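Local coordinates for Ras-related protein Rab-7L1 (PDB 6HH2) that cycles between GDP- and GTP-bound states as a Rab-family GTPase, regulating vesicle trafficking and recruiting the kinase LRRK2 to the Golgi complex, at residues 11-23 / 79-92. The protein carries 4 engineered substitutions. Residues are numbered along the deposited sequence; the frame is centred on the assembly and turned at random. Where two conformers were deposited one is given.
Sequences FKVLVVGDAAVGK and LYYRDASAAVIMFD. Engineered in segment 79-92: A87 (natural residue Cys). With GDP (guanosine-5'-diphosphate), chain B.
L14 and V16, in register with A87 and I89, bond through their backbones to A86, V88 and M90 as parallel strands, with four near-straight bonds from L14 N to A86 O (3.0 Å) through to M90 N to V16 O (2.9 Å); a further backbone bond, S85 N to K12 O, precedes the bridged residues. Past the last bond a water bridges D18 N and M90 O.

K12 NZ donates to three backbone carbonyls at the C-terminal end of helix 78-81 and just beyond it. Its extended chain, with CG anti to the backbone N (chi1 167°), carries NZ to R82 O in its carbonyl plane at 2.8 Å, Y80 O from above the plane, and L79 O weakly.

Apolar contacts line both faces. L14 CD2 lies over a face of the Y80 ring, 4.2 Å from its centroid, while L14 CG meets A84 CB at 3.5 Å. V16 CG2 lies beside I89 CG1, and on the other face V13 CG1 touches V88 CG2.

G17-K23 form most of the P-loop (Walker A) of this Ras-family GTPase, with a type II turn at D18-V21. V21 CG2 packs on M90 CB (3.7 Å), and the amides of A20, G22 and K23 bind the GDP phosphates. K23 NZ, its chain bent back, grips GDP O1B (2.8 Å) and D18 O, and pairs with E71.

The two strands are central in the Ras-type sheet, between 58-66 and 123-128; helix 165-178 covers V88 and A86, while F91 packs on helix 96-112.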
loop_
_atom_site.group_PDB
_atom_site.type_symbol
_atom_site.label_atom_id
_atom_site.label_comp_id
_atom_site.label_asym_id
_atom_site.label_seq_id
_atom_site.Cartn_x
_atom_site.Cartn_y
_atom_site.Cartn_z
ATOM N N PHE A 11 -4.744 0.761 11.984
ATOM C CA PHE A 11 -5.038 0.399 10.599
ATOM C C PHE A 11 -3.996 -0.578 10.072
ATOM O O PHE A 11 -2.801 -0.282 10.087
ATOM C CB PHE A 11 -5.091 1.635 9.676
ATOM C CG PHE A 11 -6.126 2.645 10.087
ATOM C CD1 PHE A 11 -7.491 2.316 10.122
ATOM C CD2 PHE A 11 -5.716 3.910 10.488
ATOM C CE1 PHE A 11 -8.427 3.292 10.487
ATOM C CE2 PHE A 11 -6.670 4.867 10.861
ATOM C CZ PHE A 11 -8.003 4.526 10.887
ATOM N N LYS A 12 -4.451 -1.705 9.539
ATOM C CA LYS A 12 -3.578 -2.665 8.859
ATOM C C LYS A 12 -3.621 -2.359 7.373
ATOM O O LYS A 12 -4.705 -2.323 6.761
ATOM C CB LYS A 12 -4.094 -4.078 9.168
ATOM C CG LYS A 12 -3.491 -5.191 8.272
ATOM C CD LYS A 12 -3.827 -6.575 8.802
ATOM C CE LYS A 12 -3.215 -7.591 7.798
ATOM N NZ LYS A 12 -3.481 -8.997 8.281
ATOM N N VAL A 13 -2.463 -2.058 6.796
ATOM C CA VAL A 13 -2.363 -1.629 5.398
ATOM C C VAL A 13 -1.559 -2.696 4.656
ATOM O O VAL A 13 -0.427 -3.021 5.052
ATOM C CB VAL A 13 -1.647 -0.273 5.309
ATOM C CG1 VAL A 13 -1.467 0.112 3.845
ATOM C CG2 VAL A 13 -2.474 0.782 6.097
ATOM N N LEU A 14 -2.132 -3.234 3.588
ATOM C CA LEU A 14 -1.430 -4.240 2.764
ATOM C C LEU A 14 -0.626 -3.544 1.688
ATOM O O LEU A 14 -1.159 -2.681 0.981
ATOM C CB LEU A 14 -2.464 -5.148 2.096
ATOM C CG LEU A 14 -3.485 -5.720 3.051
ATOM C CD1 LEU A 14 -4.459 -6.635 2.288
ATOM C CD2 LEU A 14 -2.763 -6.510 4.180
ATOM N N VAL A 15 0.659 -3.845 1.585
ATOM C CA VAL A 15 1.512 -3.359 0.518
ATOM C C VAL A 15 1.792 -4.523 -0.409
ATOM O O VAL A 15 2.491 -5.494 -0.059
ATOM C CB VAL A 15 2.819 -2.783 1.048
ATOM C CG1 VAL A 15 3.661 -2.259 -0.111
ATOM C CG2 VAL A 15 2.491 -1.674 2.094
ATOM N N VAL A 16 1.141 -4.536 -1.561
ATOM C CA VAL A 16 1.133 -5.657 -2.490
ATOM C C VAL A 16 1.585 -5.178 -3.854
ATOM O O VAL A 16 1.611 -3.990 -4.151
ATOM C CB VAL A 16 -0.204 -6.411 -2.597
ATOM C CG1 VAL A 16 -0.629 -6.997 -1.248
ATOM C CG2 VAL A 16 -1.323 -5.512 -3.187
ATOM N N GLY A 17 1.884 -6.130 -4.712
ATOM C CA GLY A 17 2.433 -5.848 -6.016
ATOM C C GLY A 17 3.478 -6.887 -6.367
ATOM O O GLY A 17 3.918 -7.668 -5.519
ATOM N N ASP A 18 3.864 -6.896 -7.629
ATOM C CA ASP A 18 4.802 -7.928 -8.082
ATOM C C ASP A 18 6.184 -7.755 -7.438
ATOM O O ASP A 18 6.529 -6.717 -6.855
ATOM C CB ASP A 18 4.952 -7.857 -9.586
ATOM C CG ASP A 18 3.748 -8.379 -10.343
ATOM O OD1 ASP A 18 2.750 -8.809 -9.731
ATOM O OD2 ASP A 18 3.846 -8.360 -11.585
ATOM N N ALA A 19 7.006 -8.797 -7.530
ATOM C CA ALA A 19 8.403 -8.642 -7.146
ATOM C C ALA A 19 9.048 -7.469 -7.877
ATOM O O ALA A 19 8.772 -7.211 -9.057
ATOM C CB ALA A 19 9.180 -9.942 -7.443
ATOM N N ALA A 20 9.936 -6.781 -7.155
ATOM C CA ALA A 20 10.863 -5.779 -7.689
ATOM C C ALA A 20 10.187 -4.469 -8.053
ATOM O O ALA A 20 10.759 -3.695 -8.818
ATOM C CB ALA A 20 11.734 -6.278 -8.862
ATOM N N VAL A 21 9.002 -4.208 -7.517
ATOM C CA VAL A 21 8.355 -2.929 -7.782
ATOM C C VAL A 21 8.679 -1.859 -6.765
ATOM O O VAL A 21 8.327 -0.684 -7.010
ATOM C CB VAL A 21 6.834 -3.060 -7.938
ATOM C CG1 VAL A 21 6.516 -4.053 -9.124
ATOM C CG2 VAL A 21 6.134 -3.443 -6.645
ATOM N N GLY A 22 9.272 -2.197 -5.631
ATOM C CA GLY A 22 9.602 -1.241 -4.585
ATOM C C GLY A 22 8.865 -1.389 -3.251
ATOM O O GLY A 22 8.846 -0.425 -2.466
ATOM N N LYS A 23 8.217 -2.529 -2.986
ATOM C CA LYS A 23 7.383 -2.633 -1.788
ATOM C C LYS A 23 8.225 -2.593 -0.519
ATOM O O LYS A 23 7.882 -1.866 0.410
ATOM C CB LYS A 23 6.591 -3.942 -1.822
ATOM C CG LYS A 23 5.660 -4.000 -3.029
ATOM C CD LYS A 23 4.783 -5.301 -2.997
ATOM C CE LYS A 23 5.600 -6.611 -2.911
ATOM N NZ LYS A 23 6.535 -6.731 -4.075
ATOM N N LEU A 79 -3.942 -15.239 6.412
ATOM C CA LEU A 79 -3.258 -14.553 7.520
ATOM C C LEU A 79 -2.729 -13.185 7.079
ATOM O O LEU A 79 -2.744 -12.211 7.850
ATOM C CB LEU A 79 -2.116 -15.423 8.055
ATOM C CG LEU A 79 -2.567 -16.658 8.800
ATOM C CD1 LEU A 79 -1.321 -17.423 9.334
ATOM C CD2 LEU A 79 -3.497 -16.261 9.958
ATOM N N TYR A 80 -2.271 -13.075 5.828
ATOM C CA TYR A 80 -1.805 -11.803 5.314
ATOM C C TYR A 80 -2.944 -10.785 5.190
ATOM O O TYR A 80 -2.816 -9.643 5.667
ATOM C CB TYR A 80 -1.118 -12.054 3.957
ATOM C CG TYR A 80 -0.657 -10.760 3.365
ATOM C CD1 TYR A 80 0.523 -10.136 3.776
ATOM C CD2 TYR A 80 -1.434 -10.118 2.380
ATOM C CE1 TYR A 80 0.929 -8.931 3.237
ATOM C CE2 TYR A 80 -1.060 -8.912 1.843
ATOM C CZ TYR A 80 0.138 -8.326 2.260
ATOM O OH TYR A 80 0.480 -7.130 1.706
ATOM N N TYR A 81 -4.040 -11.139 4.478
ATOM C CA TYR A 81 -5.004 -10.067 4.153
ATOM C C TYR A 81 -6.016 -9.795 5.262
ATOM O O TYR A 81 -6.614 -8.713 5.260
ATOM C CB TYR A 81 -5.746 -10.343 2.807
ATOM C CG TYR A 81 -6.661 -11.562 2.766
ATOM C CD1 TYR A 81 -7.849 -11.628 3.506
ATOM C CD2 TYR A 81 -6.315 -12.701 2.012
ATOM C CE1 TYR A 81 -8.662 -12.762 3.490
ATOM C CE2 TYR A 81 -7.143 -13.788 1.957
ATOM C CZ TYR A 81 -8.308 -13.877 2.720
ATOM O OH TYR A 81 -9.124 -14.979 2.703
ATOM N N ARG A 82 -6.205 -10.679 6.230
ATOM C CA ARG A 82 -7.358 -10.581 7.116
ATOM C C ARG A 82 -7.323 -9.274 7.898
ATOM O O ARG A 82 -6.268 -8.796 8.319
ATOM C CB ARG A 82 -7.444 -11.782 8.066
ATOM C CG ARG A 82 -6.272 -11.945 9.020
ATOM C CD ARG A 82 -6.506 -13.204 9.907
ATOM N NE ARG A 82 -5.499 -13.263 10.961
ATOM C CZ ARG A 82 -5.501 -14.167 11.936
ATOM N NH1 ARG A 82 -6.470 -15.065 12.003
ATOM N NH2 ARG A 82 -4.523 -14.140 12.844
ATOM N N ASP A 83 -8.502 -8.650 7.993
ATOM C CA ASP A 83 -8.730 -7.463 8.836
ATOM C C ASP A 83 -8.032 -6.202 8.335
ATOM O O ASP A 83 -7.877 -5.236 9.087
ATOM C CB ASP A 83 -8.369 -7.739 10.300
ATOM C CG ASP A 83 -9.111 -8.931 10.861
ATOM O OD1 ASP A 83 -10.354 -8.949 10.747
ATOM O OD2 ASP A 83 -8.464 -9.887 11.376
ATOM N N ALA A 84 -7.584 -6.173 7.093
ATOM C CA ALA A 84 -6.922 -4.980 6.567
ATOM C C ALA A 84 -7.938 -3.868 6.335
ATOM O O ALA A 84 -9.111 -4.111 6.050
ATOM C CB ALA A 84 -6.230 -5.262 5.238
ATOM N N SER A 85 -7.457 -2.626 6.478
ATOM C CA SER A 85 -8.253 -1.427 6.252
ATOM C C SER A 85 -8.000 -0.771 4.907
ATOM O O SER A 85 -8.805 0.073 4.494
ATOM C CB SER A 85 -7.976 -0.415 7.383
ATOM O OG SER A 85 -8.631 -0.849 8.572
ATOM N N ALA A 86 -6.947 -1.118 4.202
ATOM C CA ALA A 86 -6.626 -0.500 2.917
ATOM C C ALA A 86 -5.543 -1.330 2.270
ATOM O O ALA A 86 -4.834 -2.107 2.940
ATOM C CB ALA A 86 -6.084 0.955 3.053
ATOM N N ALA A 87 -5.381 -1.136 0.963
ATOM C CA ALA A 87 -4.281 -1.738 0.237
ATOM C C ALA A 87 -3.586 -0.699 -0.615
ATOM O O ALA A 87 -4.238 0.183 -1.199
ATOM C CB ALA A 87 -4.790 -2.846 -0.693
ATOM N N VAL A 88 -2.259 -0.775 -0.636
ATOM C CA VAL A 88 -1.404 -0.021 -1.535
ATOM C C VAL A 88 -0.927 -1.019 -2.555
ATOM O O VAL A 88 -0.266 -2.013 -2.187
ATOM C CB VAL A 88 -0.209 0.532 -0.782
ATOM C CG1 VAL A 88 0.762 1.244 -1.722
ATOM C CG2 VAL A 88 -0.666 1.552 0.290
ATOM N N ILE A 89 -1.330 -0.889 -3.806
ATOM C CA ILE A 89 -0.972 -1.794 -4.898
ATOM C C ILE A 89 0.072 -1.109 -5.758
ATOM O O ILE A 89 -0.216 -0.046 -6.353
ATOM C CB ILE A 89 -2.194 -2.227 -5.707
ATOM C CG1 ILE A 89 -3.221 -2.869 -4.747
ATOM C CG2 ILE A 89 -1.747 -3.189 -6.843
ATOM C CD1 ILE A 89 -4.435 -3.517 -5.422
ATOM N N MET A 90 1.291 -1.621 -5.759
ATOM C CA MET A 90 2.426 -0.981 -6.410
ATOM C C MET A 90 2.777 -1.671 -7.697
ATOM O O MET A 90 2.693 -2.896 -7.778
ATOM C CB MET A 90 3.669 -0.978 -5.510
ATOM C CG MET A 90 3.448 -0.278 -4.191
ATOM S SD MET A 90 4.953 -0.163 -3.178
ATOM C CE MET A 90 6.240 0.232 -4.406
ATOM N N PHE A 91 3.128 -0.879 -8.696
ATOM C CA PHE A 91 3.730 -1.378 -9.911
ATOM C C PHE A 91 4.954 -0.543 -10.272
ATOM O O PHE A 91 5.192 0.537 -9.730
ATOM C CB PHE A 91 2.708 -1.575 -11.051
ATOM C CG PHE A 91 2.263 -0.311 -11.708
ATOM C CD1 PHE A 91 1.224 0.465 -11.144
ATOM C CD2 PHE A 91 2.901 0.130 -12.885
ATOM C CE1 PHE A 91 0.837 1.657 -11.758
ATOM C CE2 PHE A 91 2.499 1.312 -13.516
ATOM C CZ PHE A 91 1.449 2.062 -12.970
ATOM N N ASP A 92 5.759 -1.073 -11.185
ATOM C CA ASP A 92 6.923 -0.384 -11.737
ATOM C C ASP A 92 6.539 0.200 -13.098
ATOM O O ASP A 92 6.190 -0.551 -14.021
ATOM C CB ASP A 92 8.023 -1.454 -11.849
ATOM C CG ASP A 92 9.317 -0.973 -12.531
ATOM O OD1 ASP A 92 9.384 0.140 -13.087
ATOM O OD2 ASP A 92 10.265 -1.807 -12.553
HETATM P PB GDP B . 10.098 -5.474 -3.833
HETATM O O1B GDP B . 8.785 -5.040 -4.368
HETATM O O2B GDP B . 10.647 -6.700 -4.482
HETATM O O3B GDP B . 10.144 -5.540 -2.319
HETATM O O3A GDP B . 11.122 -4.286 -4.318
HETATM P PA GDP B . 12.361 -3.660 -3.539
HETATM O O1A GDP B . 11.923 -2.658 -2.501
HETATM O O2A GDP B . 13.260 -4.797 -3.074
HETATM O "O5'" GDP B . 13.097 -2.849 -4.696
HETATM C "C5'" GDP B . 13.628 -3.503 -5.838
HETATM C "C4'" GDP B . 14.716 -2.631 -6.457
HETATM O "O4'" GDP B . 14.080 -1.419 -6.984
HETATM C "C3'" GDP B . 15.686 -2.152 -5.397
HETATM O "O3'" GDP B . 16.969 -2.105 -6.044
HETATM C "C2'" GDP B . 15.211 -0.751 -5.067
HETATM O "O2'" GDP B . 16.304 0.061 -4.658
HETATM C "C1'" GDP B . 14.703 -0.307 -6.411
HETATM N N9 GDP B . 13.681 0.739 -6.296
HETATM C C8 GDP B . 12.633 0.749 -5.422
HETATM N N7 GDP B . 11.864 1.868 -5.622
HETATM C C5 GDP B . 12.442 2.549 -6.640
HETATM C C6 GDP B . 12.168 3.801 -7.341
HETATM O O6 GDP B . 11.209 4.525 -7.015
HETATM N N1 GDP B . 13.004 4.120 -8.337
HETATM C C2 GDP B . 14.083 3.421 -8.723
HETATM N N2 GDP B . 14.908 3.870 -9.748
HETATM N N3 GDP B . 14.408 2.273 -8.081
HETATM C C4 GDP B . 13.618 1.837 -7.076
HETATM O O HOH W 1 -7.234 -2.631 9.901
HETATM O O HOH W 2 2.630 -5.050 -9.470
HETATM O O HOH W 3 10.120 -4.332 -11.771
#